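Local coordinates for uncharacterized protein (Eubacterium rectale, PDB 5COZ), which is of unknown function but, as a YycH-like protein with a predicted lipoprotein signal, may play a regulatory role at the cell envelope, at residues M216-Y221 with P259-W264; Y225-E230 with S302-L307; S61-A66 with T314-P319; Y77-K82 with K177-N182. All coordinates share one frame; numbering follows the deposited sequence. Where two conformers were deposited one is given.

Contact 1 (M216-Y221 with P259-W264); sequences MFPDVY and PPLYDW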
# COMPACT_ATOMS: atom_id res chain seq x y z
N MSE A 216 -2.75 6.01 1.42
CA MSE A 216 -4.05 6.00 0.73
C MSE A 216 -3.93 5.05 -0.42
O MSE A 216 -2.83 4.76 -0.88
CB MSE A 216 -4.46 7.38 0.29
CG MSE A 216 -4.24 8.37 1.41
SE MSE A 216 -4.65 10.14 0.89
CE MSE A 216 -6.24 10.08 1.37
N PHE A 217 -5.07 4.50 -0.86
CA PHE A 217 -5.02 3.44 -1.84
C PHE A 217 -5.79 3.77 -3.12
O PHE A 217 -7.00 3.68 -3.15
CB PHE A 217 -5.57 2.15 -1.19
CG PHE A 217 -4.85 1.83 0.10
CD1 PHE A 217 -3.53 1.40 0.09
CD2 PHE A 217 -5.46 2.07 1.33
CE1 PHE A 217 -2.84 1.17 1.29
CE2 PHE A 217 -4.77 1.84 2.54
CZ PHE A 217 -3.47 1.37 2.51
N PRO A 218 -5.05 4.16 -4.18
CA PRO A 218 -5.69 4.43 -5.48
C PRO A 218 -6.58 3.26 -5.89
O PRO A 218 -6.19 2.09 -5.75
CB PRO A 218 -4.50 4.58 -6.43
CG PRO A 218 -3.44 5.19 -5.51
CD PRO A 218 -3.59 4.40 -4.23
N ASP A 219 -7.81 3.58 -6.34
CA ASP A 219 -8.74 2.52 -6.62
C ASP A 219 -9.56 2.77 -7.87
O ASP A 219 -9.47 3.83 -8.50
CB ASP A 219 -9.69 2.36 -5.40
CG ASP A 219 -10.68 3.47 -5.10
OD1 ASP A 219 -10.46 4.63 -5.54
OD2 ASP A 219 -11.67 3.20 -4.38
N VAL A 220 -10.38 1.77 -8.23
CA VAL A 220 -11.32 1.87 -9.34
C VAL A 220 -12.48 0.95 -8.95
O VAL A 220 -12.24 -0.10 -8.34
CB VAL A 220 -10.65 1.57 -10.72
CG1 VAL A 220 -10.17 0.12 -10.84
CG2 VAL A 220 -11.58 1.94 -11.88
N TYR A 221 -13.72 1.39 -9.15
CA TYR A 221 -14.92 0.64 -8.72
C TYR A 221 -14.84 0.30 -7.22
O TYR A 221 -15.33 -0.75 -6.77
CB TYR A 221 -15.16 -0.61 -9.59
CG TYR A 221 -15.43 -0.20 -11.02
CD1 TYR A 221 -16.58 0.50 -11.36
CD2 TYR A 221 -14.49 -0.46 -12.02
CE1 TYR A 221 -16.79 0.96 -12.66
CE2 TYR A 221 -14.70 -0.04 -13.33
CZ TYR A 221 -15.85 0.67 -13.65
OH TYR A 221 -16.04 1.11 -14.92
N PRO A 259 2.39 6.30 -6.45
CA PRO A 259 2.74 5.02 -7.09
C PRO A 259 2.27 4.99 -8.54
O PRO A 259 1.55 5.90 -8.98
CB PRO A 259 1.94 4.02 -6.24
CG PRO A 259 0.66 4.75 -5.93
CD PRO A 259 1.11 6.20 -5.71
N PRO A 260 2.55 3.91 -9.28
CA PRO A 260 1.99 3.80 -10.64
C PRO A 260 0.48 3.86 -10.64
O PRO A 260 -0.19 3.27 -9.78
CB PRO A 260 2.46 2.42 -11.11
CG PRO A 260 3.71 2.16 -10.28
CD PRO A 260 3.35 2.72 -8.94
N LEU A 261 -0.07 4.61 -11.63
CA LEU A 261 -1.51 4.79 -11.77
C LEU A 261 -1.93 4.28 -13.11
O LEU A 261 -1.10 4.10 -14.01
CB LEU A 261 -1.97 6.24 -11.56
CG LEU A 261 -1.66 6.86 -10.19
CD1 LEU A 261 -2.11 8.33 -10.17
CD2 LEU A 261 -2.33 6.06 -9.04
N TYR A 262 -3.24 3.98 -13.22
CA TYR A 262 -3.80 3.31 -14.39
C TYR A 262 -5.09 3.94 -14.80
O TYR A 262 -5.83 4.46 -13.95
CB TYR A 262 -4.01 1.82 -14.07
CG TYR A 262 -2.73 1.15 -13.63
CD1 TYR A 262 -1.82 0.66 -14.56
CD2 TYR A 262 -2.39 1.08 -12.27
CE1 TYR A 262 -0.60 0.12 -14.16
CE2 TYR A 262 -1.14 0.59 -11.87
CZ TYR A 262 -0.27 0.07 -12.81
OH TYR A 262 0.95 -0.48 -12.46
N ASP A 263 -5.38 3.91 -16.11
CA ASP A 263 -6.61 4.46 -16.67
C ASP A 263 -7.45 3.30 -17.22
O ASP A 263 -7.00 2.56 -18.08
CB ASP A 263 -6.30 5.49 -17.78
CG ASP A 263 -7.51 6.29 -18.25
OD1 ASP A 263 -8.31 6.66 -17.41
OD2 ASP A 263 -7.65 6.50 -19.47
N TRP A 264 -8.69 3.17 -16.73
CA TRP A 264 -9.59 2.11 -17.19
C TRP A 264 -9.93 2.29 -18.68
O TRP A 264 -10.45 3.34 -19.08
CB TRP A 264 -10.87 2.14 -16.37
CG TRP A 264 -11.80 1.00 -16.64
CD1 TRP A 264 -12.79 0.95 -17.59
CD2 TRP A 264 -11.90 -0.22 -15.90
NE1 TRP A 264 -13.47 -0.25 -17.50
CE2 TRP A 264 -12.95 -0.98 -16.46
CE3 TRP A 264 -11.20 -0.75 -14.79
CZ2 TRP A 264 -13.33 -2.23 -15.95
CZ3 TRP A 264 -11.58 -1.99 -14.28
CH2 TRP A 264 -12.64 -2.71 -14.86

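Contact 2 (Y225-E230 with S302-L307); sequences YSRCPE and SLEYML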
# COMPACT_ATOMS: atom_id res chain seq x y z
N TYR A 225 -5.97 -0.99 -6.26
CA TYR A 225 -4.99 -1.82 -6.94
C TYR A 225 -4.16 -2.53 -5.88
O TYR A 225 -4.02 -2.06 -4.73
CB TYR A 225 -4.06 -1.00 -7.87
CG TYR A 225 -4.78 -0.01 -8.73
CD1 TYR A 225 -5.64 -0.43 -9.73
CD2 TYR A 225 -4.54 1.35 -8.59
CE1 TYR A 225 -6.34 0.50 -10.52
CE2 TYR A 225 -5.22 2.28 -9.36
CZ TYR A 225 -6.15 1.84 -10.30
OH TYR A 225 -6.75 2.78 -11.09
N SER A 226 -3.62 -3.67 -6.27
CA SER A 226 -2.94 -4.59 -5.38
C SER A 226 -1.88 -3.94 -4.48
O SER A 226 -1.04 -3.15 -4.95
CB SER A 226 -2.32 -5.69 -6.23
OG SER A 226 -1.42 -6.49 -5.49
N ARG A 227 -1.93 -4.32 -3.20
CA ARG A 227 -0.98 -3.93 -2.17
C ARG A 227 0.04 -5.04 -1.93
O ARG A 227 0.80 -4.99 -0.97
CB ARG A 227 -1.71 -3.57 -0.88
CG ARG A 227 -2.52 -2.28 -1.04
CD ARG A 227 -3.71 -2.26 -0.10
NE ARG A 227 -3.38 -2.24 1.32
CZ ARG A 227 -3.75 -3.19 2.20
NH1 ARG A 227 -4.30 -4.32 1.78
NH2 ARG A 227 -3.55 -3.01 3.50
N CYS A 228 0.10 -6.02 -2.83
CA CYS A 228 1.05 -7.10 -2.75
C CYS A 228 2.46 -6.60 -3.04
O CYS A 228 2.67 -5.77 -3.92
CB CYS A 228 0.70 -8.20 -3.76
SG CYS A 228 -0.75 -9.15 -3.30
N PRO A 229 3.45 -7.26 -2.44
CA PRO A 229 4.85 -7.03 -2.85
C PRO A 229 5.08 -7.39 -4.33
O PRO A 229 4.29 -8.13 -4.94
CB PRO A 229 5.61 -8.06 -1.99
CG PRO A 229 4.76 -8.21 -0.76
CD PRO A 229 3.34 -8.21 -1.32
N GLU A 230 6.22 -6.93 -4.86
CA GLU A 230 6.63 -7.28 -6.22
C GLU A 230 6.62 -8.81 -6.39
O GLU A 230 7.20 -9.55 -5.57
CB GLU A 230 8.04 -6.73 -6.49
CG GLU A 230 8.53 -7.03 -7.90
CD GLU A 230 9.93 -6.54 -8.19
OE1 GLU A 230 10.38 -5.57 -7.54
OE2 GLU A 230 10.57 -7.09 -9.11
N SER A 302 -8.02 -9.27 2.13
CA SER A 302 -8.31 -8.05 1.40
C SER A 302 -8.71 -8.32 -0.03
O SER A 302 -8.06 -9.10 -0.72
CB SER A 302 -7.04 -7.18 1.41
OG SER A 302 -7.18 -5.97 0.68
N LEU A 303 -9.76 -7.63 -0.50
CA LEU A 303 -10.23 -7.68 -1.88
C LEU A 303 -9.47 -6.60 -2.65
O LEU A 303 -9.55 -5.43 -2.27
CB LEU A 303 -11.75 -7.45 -1.95
CG LEU A 303 -12.33 -7.28 -3.34
CD1 LEU A 303 -12.11 -8.57 -4.19
CD2 LEU A 303 -13.85 -6.95 -3.21
N GLU A 304 -8.73 -7.00 -3.68
CA GLU A 304 -7.91 -6.04 -4.41
C GLU A 304 -7.99 -6.28 -5.89
O GLU A 304 -8.42 -7.34 -6.33
CB GLU A 304 -6.43 -6.11 -3.94
CG GLU A 304 -6.32 -5.98 -2.42
CD GLU A 304 -4.92 -5.99 -1.85
OE1 GLU A 304 -3.96 -6.17 -2.63
OE2 GLU A 304 -4.78 -5.91 -0.60
N TYR A 305 -7.53 -5.30 -6.69
CA TYR A 305 -7.43 -5.47 -8.13
C TYR A 305 -5.98 -5.70 -8.50
O TYR A 305 -5.14 -4.80 -8.32
CB TYR A 305 -7.94 -4.20 -8.84
CG TYR A 305 -9.39 -4.23 -9.28
CD1 TYR A 305 -9.89 -5.30 -10.02
CD2 TYR A 305 -10.23 -3.15 -9.05
CE1 TYR A 305 -11.20 -5.29 -10.52
CE2 TYR A 305 -11.53 -3.12 -9.56
CZ TYR A 305 -12.01 -4.19 -10.30
OH TYR A 305 -13.29 -4.14 -10.81
N MSE A 306 -5.70 -6.87 -9.05
CA MSE A 306 -4.33 -7.17 -9.48
C MSE A 306 -4.19 -6.84 -10.96
O MSE A 306 -5.12 -7.07 -11.74
CB MSE A 306 -3.98 -8.63 -9.22
CG MSE A 306 -2.54 -8.94 -9.59
SE MSE A 306 -1.94 -10.61 -8.81
CE MSE A 306 -1.56 -9.97 -7.05
N LEU A 307 -3.03 -6.28 -11.31
CA LEU A 307 -2.71 -6.00 -12.69
C LEU A 307 -1.79 -7.03 -13.26
O LEU A 307 -0.81 -7.44 -12.62
CB LEU A 307 -2.07 -4.65 -12.84
CG LEU A 307 -2.91 -3.46 -12.45
CD1 LEU A 307 -2.35 -2.33 -13.05
CD2 LEU A 307 -4.29 -3.51 -13.06

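Contact 3 (S61-A66 with T314-P319); sequences SGKVKA and TYDIKP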
# COMPACT_ATOMS: atom_id res chain seq x y z
N SER A 61 -13.86 -7.27 -14.45
CA SER A 61 -12.49 -7.38 -14.91
C SER A 61 -12.37 -6.47 -16.09
O SER A 61 -13.38 -6.15 -16.74
CB SER A 61 -12.14 -8.80 -15.31
OG SER A 61 -12.13 -9.60 -14.15
N GLY A 62 -11.16 -6.06 -16.41
CA GLY A 62 -11.03 -5.18 -17.56
C GLY A 62 -9.61 -5.03 -18.04
O GLY A 62 -8.74 -5.86 -17.76
N LYS A 63 -9.43 -4.02 -18.87
CA LYS A 63 -8.13 -3.61 -19.38
C LYS A 63 -7.90 -2.21 -18.91
O LYS A 63 -8.83 -1.39 -18.93
CB LYS A 63 -8.08 -3.63 -20.91
CG LYS A 63 -8.40 -4.96 -21.58
CD LYS A 63 -7.22 -5.88 -21.60
CE LYS A 63 -7.48 -7.04 -22.54
NZ LYS A 63 -6.42 -8.06 -22.36
N VAL A 64 -6.66 -1.91 -18.52
CA VAL A 64 -6.25 -0.54 -18.14
C VAL A 64 -4.98 -0.20 -18.87
O VAL A 64 -4.25 -1.10 -19.29
CB VAL A 64 -6.02 -0.37 -16.60
CG1 VAL A 64 -7.28 -0.68 -15.78
CG2 VAL A 64 -4.84 -1.24 -16.12
N LYS A 65 -4.70 1.09 -18.99
CA LYS A 65 -3.45 1.57 -19.56
C LYS A 65 -2.68 2.25 -18.48
O LYS A 65 -3.25 2.98 -17.68
CB LYS A 65 -3.74 2.57 -20.70
CG LYS A 65 -4.05 1.92 -22.03
CD LYS A 65 -4.03 2.97 -23.15
CE LYS A 65 -4.18 2.34 -24.52
NZ LYS A 65 -5.60 2.00 -24.83
N ALA A 66 -1.37 2.08 -18.49
CA ALA A 66 -0.53 2.81 -17.56
C ALA A 66 -0.65 4.31 -17.80
O ALA A 66 -0.72 4.73 -18.97
CB ALA A 66 0.92 2.38 -17.76
N THR A 314 -0.64 -1.76 -21.73
CA THR A 314 -1.98 -2.21 -21.30
C THR A 314 -1.80 -3.41 -20.31
O THR A 314 -0.87 -4.22 -20.44
CB THR A 314 -2.88 -2.55 -22.51
OG1 THR A 314 -3.09 -1.36 -23.27
CG2 THR A 314 -4.26 -3.13 -22.12
N TYR A 315 -2.71 -3.50 -19.35
CA TYR A 315 -2.71 -4.56 -18.36
C TYR A 315 -4.09 -5.10 -18.22
O TYR A 315 -5.05 -4.33 -18.34
CB TYR A 315 -2.30 -3.97 -16.98
CG TYR A 315 -0.94 -3.32 -16.92
CD1 TYR A 315 -0.72 -2.07 -17.48
CD2 TYR A 315 0.13 -3.96 -16.29
CE1 TYR A 315 0.55 -1.48 -17.44
CE2 TYR A 315 1.39 -3.37 -16.23
CZ TYR A 315 1.60 -2.14 -16.84
OH TYR A 315 2.83 -1.53 -16.79
N ASP A 316 -4.23 -6.38 -17.89
CA ASP A 316 -5.52 -6.93 -17.49
C ASP A 316 -5.69 -6.60 -16.02
O ASP A 316 -4.71 -6.71 -15.26
CB ASP A 316 -5.56 -8.45 -17.68
CG ASP A 316 -5.71 -8.82 -19.13
OD1 ASP A 316 -6.83 -8.66 -19.67
OD2 ASP A 316 -4.72 -9.30 -19.73
N ILE A 317 -6.87 -6.19 -15.61
CA ILE A 317 -7.16 -5.88 -14.20
C ILE A 317 -8.22 -6.86 -13.73
O ILE A 317 -9.28 -6.97 -14.36
CB ILE A 317 -7.56 -4.39 -14.01
CG1 ILE A 317 -7.79 -4.07 -12.52
CG2 ILE A 317 -8.75 -3.92 -14.89
CD1 ILE A 317 -7.88 -2.58 -12.21
N LYS A 318 -7.89 -7.66 -12.68
CA LYS A 318 -8.82 -8.71 -12.25
C LYS A 318 -8.86 -8.72 -10.75
O LYS A 318 -7.83 -8.48 -10.10
CB LYS A 318 -8.35 -10.09 -12.76
CG LYS A 318 -8.32 -10.17 -14.30
CD LYS A 318 -7.91 -11.55 -14.81
CE LYS A 318 -9.03 -12.57 -14.62
NZ LYS A 318 -8.61 -13.95 -14.98
N PRO A 319 -10.02 -9.04 -10.14
CA PRO A 319 -10.07 -9.04 -8.68
C PRO A 319 -9.41 -10.27 -8.09
O PRO A 319 -9.53 -11.39 -8.63
CB PRO A 319 -11.58 -9.05 -8.37
CG PRO A 319 -12.19 -9.79 -9.57
CD PRO A 319 -11.35 -9.32 -10.74
O HOH W 1 -9.10 -8.59 -18.08
O HOH W 2 -6.01 -0.53 -23.78

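Contact 4 (Y77-K82 with K177-N182); sequences YDLMEK and KELEIN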
# COMPACT_ATOMS: atom_id res chain seq x y z
N TYR A 77 4.24 18.91 -16.00
CA TYR A 77 4.39 20.16 -15.28
C TYR A 77 3.14 20.49 -14.47
O TYR A 77 3.27 21.08 -13.40
CB TYR A 77 4.77 21.30 -16.24
CG TYR A 77 6.25 21.36 -16.58
CD1 TYR A 77 6.93 20.23 -17.04
CD2 TYR A 77 6.95 22.56 -16.50
CE1 TYR A 77 8.28 20.28 -17.38
CE2 TYR A 77 8.30 22.64 -16.87
CZ TYR A 77 8.95 21.49 -17.31
OH TYR A 77 10.27 21.58 -17.68
N ASP A 78 1.96 20.08 -14.97
CA ASP A 78 0.73 20.28 -14.19
C ASP A 78 0.82 19.48 -12.87
O ASP A 78 0.44 20.01 -11.82
CB ASP A 78 -0.50 19.85 -15.00
CG ASP A 78 -0.87 20.81 -16.12
OD1 ASP A 78 -0.44 21.99 -16.07
OD2 ASP A 78 -1.64 20.40 -17.00
N LEU A 79 1.34 18.24 -12.93
CA LEU A 79 1.51 17.44 -11.73
C LEU A 79 2.57 18.10 -10.81
O LEU A 79 2.38 18.22 -9.59
CB LEU A 79 1.91 16.02 -12.12
CG LEU A 79 2.21 15.08 -10.93
CD1 LEU A 79 1.01 15.01 -9.96
CD2 LEU A 79 2.61 13.68 -11.46
N MSE A 80 3.67 18.59 -11.41
CA MSE A 80 4.70 19.29 -10.67
C MSE A 80 4.09 20.45 -9.85
O MSE A 80 4.45 20.63 -8.69
CB MSE A 80 5.83 19.79 -11.61
CG MSE A 80 6.89 20.64 -10.88
SE MSE A 80 6.42 22.55 -10.74
CE MSE A 80 6.45 22.96 -12.69
N GLU A 81 3.20 21.26 -10.45
CA GLU A 81 2.67 22.40 -9.71
C GLU A 81 1.81 21.95 -8.54
O GLU A 81 1.88 22.59 -7.49
CB GLU A 81 1.86 23.34 -10.62
CG GLU A 81 2.72 24.02 -11.67
CD GLU A 81 2.04 25.27 -12.19
OE1 GLU A 81 1.80 26.20 -11.39
OE2 GLU A 81 1.74 25.30 -13.41
N LYS A 82 1.04 20.86 -8.72
CA LYS A 82 0.22 20.35 -7.61
C LYS A 82 1.13 19.84 -6.49
O LYS A 82 0.87 20.14 -5.33
CB LYS A 82 -0.71 19.26 -8.09
CG LYS A 82 -1.77 19.77 -9.05
CD LYS A 82 -2.55 18.59 -9.61
CE LYS A 82 -3.68 18.98 -10.52
NZ LYS A 82 -3.19 19.39 -11.86
N LYS A 177 -7.55 14.60 -3.50
CA LYS A 177 -8.58 15.18 -4.37
C LYS A 177 -7.93 16.19 -5.33
O LYS A 177 -8.21 16.14 -6.53
CB LYS A 177 -9.68 15.83 -3.54
CG LYS A 177 -10.85 16.36 -4.35
CD LYS A 177 -11.87 17.01 -3.43
CE LYS A 177 -12.95 17.77 -4.16
NZ LYS A 177 -13.92 16.87 -4.83
N GLU A 178 -7.06 17.07 -4.81
CA GLU A 178 -6.32 18.04 -5.65
C GLU A 178 -5.50 17.36 -6.71
O GLU A 178 -5.37 17.86 -7.83
CB GLU A 178 -5.34 18.86 -4.80
CG GLU A 178 -5.92 19.81 -3.78
CD GLU A 178 -4.90 20.46 -2.85
OE1 GLU A 178 -3.77 19.95 -2.71
OE2 GLU A 178 -5.26 21.50 -2.25
N LEU A 179 -4.91 16.19 -6.36
CA LEU A 179 -4.07 15.45 -7.30
C LEU A 179 -4.89 14.67 -8.32
O LEU A 179 -4.32 14.06 -9.24
CB LEU A 179 -3.17 14.47 -6.50
CG LEU A 179 -2.00 15.09 -5.73
CD1 LEU A 179 -1.38 14.04 -4.81
CD2 LEU A 179 -0.95 15.69 -6.68
N GLU A 180 -6.23 14.62 -8.12
CA GLU A 180 -7.17 13.93 -9.00
C GLU A 180 -6.89 12.43 -8.98
O GLU A 180 -7.01 11.74 -9.99
CB GLU A 180 -7.17 14.49 -10.44
CG GLU A 180 -7.41 16.00 -10.47
CD GLU A 180 -7.27 16.63 -11.84
OE1 GLU A 180 -6.26 16.38 -12.53
OE2 GLU A 180 -8.16 17.43 -12.21
N ILE A 181 -6.57 11.92 -7.76
CA ILE A 181 -6.34 10.49 -7.59
C ILE A 181 -7.47 9.95 -6.75
O ILE A 181 -7.57 10.27 -5.55
CB ILE A 181 -4.95 10.19 -6.94
CG1 ILE A 181 -3.79 10.83 -7.74
CG2 ILE A 181 -4.76 8.65 -6.79
CD1 ILE A 181 -2.43 10.74 -7.01
N ASN A 182 -8.34 9.12 -7.35
CA ASN A 182 -9.41 8.47 -6.60
C ASN A 182 -8.79 7.43 -5.68
O ASN A 182 -7.96 6.63 -6.14
CB ASN A 182 -10.41 7.80 -7.54
CG ASN A 182 -11.45 8.74 -8.11
OD1 ASN A 182 -11.48 9.95 -7.82
ND2 ASN A 182 -12.34 8.19 -8.92
O HOH W 3 -2.06 20.18 -4.84
O HOH W 4 -4.50 18.77 -14.23

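Contact 1 (M216-Y221 with P259-W264)
The Y221 ring stands with its edge on one face of the W264 indole, a T-shaped pair with planes 78° apart and the tyrosine centroid 4.8 Å from that of the six-membered ring of W264. CE2 of Y221 does the touching, 3.7 Å from W264 CZ2 and displaced toward the rim of the indole rather than over its middle. The indole face is turned to the tyrosine with W264 CG anti to its own backbone N (chi1 -173°). Beside this pair V220 crosses the indole at about a right angle, setting CG2 4.0 Å from W264 CE3. This is the outer end of the contact: Y221 is exposed, V220 and W264 only partly covered. The inner end is more deeply buried and wholly aliphatic, though L261 keeps some exposure. There P218 CB lies 3.7 Å from L261 CD2. P218 CG lies 4.1 Å from P259 CG, both prolines being buried. Despite a similar chain direction, the backbones stay far enough apart, with P218 CA 7.6 Å from L261 CA, for the two segments to meet through side chains alone. The contact joins the end of strand 211-220 to the start of strand 262-272, two strands that belong to different sheets. V220 and Y221 also rest on Y305 of strand 295-311, and W264 packs on K60 and V64 of strand 58-66.

Contact 2 (Y225-E230 with S302-L307)
One carboxylate, that of E304, grips both the backbone and the side chain of R227, and does so from a strand that runs almost perpendicular to the loop it holds. That loop, 225-230, contains an ST turn: S226 OG accepts a hydrogen bond from the backbone N-H of C228 (C228 N to S226 OG 3.1 Å). It is fastened to strand 295-311 by a single beta bridge between Y225 and Y305, in which S226 N donates to Y305 O at 2.8 Å. E304 adds the next link. Its OE1 takes the backbone N-H of R227 at 2.8 Å in a nearly straight bond (171°) that reaches the oxygen from above the carboxylate plane. OE2 faces NH1 of R227 across a 2.9 Å salt bridge lying in the guanidinium plane, with the carboxylate itself turned 70° from that plane. S302 OG donates to the same OE2 at 2.7 Å on its anti lone pair, and Y324 OH is a further partner, so this buried oxygen is held from several directions. R227 in turn is shared with E300 and E188 through salt bridges and lies in cation-pi contact with F217. This cluster of acids would be expected to favour the charged guanidinium. From the strand, the selenomethionine M306, bent at chi3, brings its CE 3.8 Å from S226 OG and 3.9 Å from C228 SG.

Contact 3 (S61-A66 with T314-P319)
Strands 61-66 and 314-319 pair antiparallel, their axes 4.5 Å apart at closest, with G62-I317 and V64-Y315 as hydrogen-bonded pairs and K63-D316 and K65-T314 as the non-hydrogen-bonded ones between and beyond them. K63 and D316 point the same way, side by side; a bend at chi2 (-81°) brings K63 NZ to D316 OD1 at 2.8 Å, on the syn side but tilted from the carboxylate plane. The same NZ also bridges to D310, and a water joins OD1 to G62 O. Cut back to an alanine, K63 would probably leave D316 and D310, whose side chains touch, without the positive charge they share. A second water links K65 NZ and T314 OG1. On the other face the packing is apolar: V64 CG1 meets I317 CG2 at 3.7 Å and V64 CG2 meets Y315 CB at 3.8 Å. I317 CG2 also comes within 3.4 Å of G62 C, over a residue with no side chain to intervene. A66 CB touches the edge of the Y315 ring, which also meets the rings of Y237 and Y262 edge-to-face. Within the mixed sheet, strand 58-66 runs between 262-272 and 314-330, while 314-330 goes on to pair with 295-311.

Contact 4 (Y77-K82 with K177-N182)
A middle turn of helix 73-87 faces the C-terminal end of helix 165-178, where E180, with positive phi (64°), leaves the helix in a Schellman motif and its N bonds back to K177 O. The backbones come nearest at K82 and L179, whose CA atoms are 6.5 Å apart. K82 reaches along this helix end: its CG is anti to the carbonyl carbon (chi1 -67°), and the stem passes with CD and CE each 3.4 Å from E178 O before the chain bends at chi4. K82 NZ stays 4.4 Å from E180 OE1, beyond salt-bridge range, and the two charges are joined by a water that K82 NZ binds at 2.8 Å and that gives E180 OE1 a weak bond. A second water donates to both K82 O and E178 OE1, whose carboxylate is also salt-bridged to K85 through OE2. Apart from these polar links, L179 CD2 packs 3.8 Å from K82 CB and 3.9 Å from L79 CD1. A serine at K82 is likely to leave E180 without its water-bridged positive charge, and to uncover the E178 carbonyl along which the aliphatic stem lies. L179 sits on L256 and L79 on I258, both of strand 252-258, so the arrangement is that of two helices laid over one antiparallel sheet, touching through leucines on the sheet side and through water toward the surface.

Contacts 1, 2 and 3 form one cluster, their centres 11 to 12 Å apart and each touching the other two, whereas contact 4 lies about 23 Å from contacts 2 and 3 between centres and reaches the cluster through contact 1 alone, where D219 N probably bonds N182 O. Contact 3 pairs neighbouring strands of the mixed sheet and spans about three quarters of the modelled chain, enclosing the others in sequence. Within that span contact 4 closes before the interleaved contacts 1 and 2 begin. Those two tie strand 211-220 of the antiparallel sheet to strands 262-272 and 295-311 of the mixed sheet. The two sheets are joined into one body, with contact 4 on the antiparallel side.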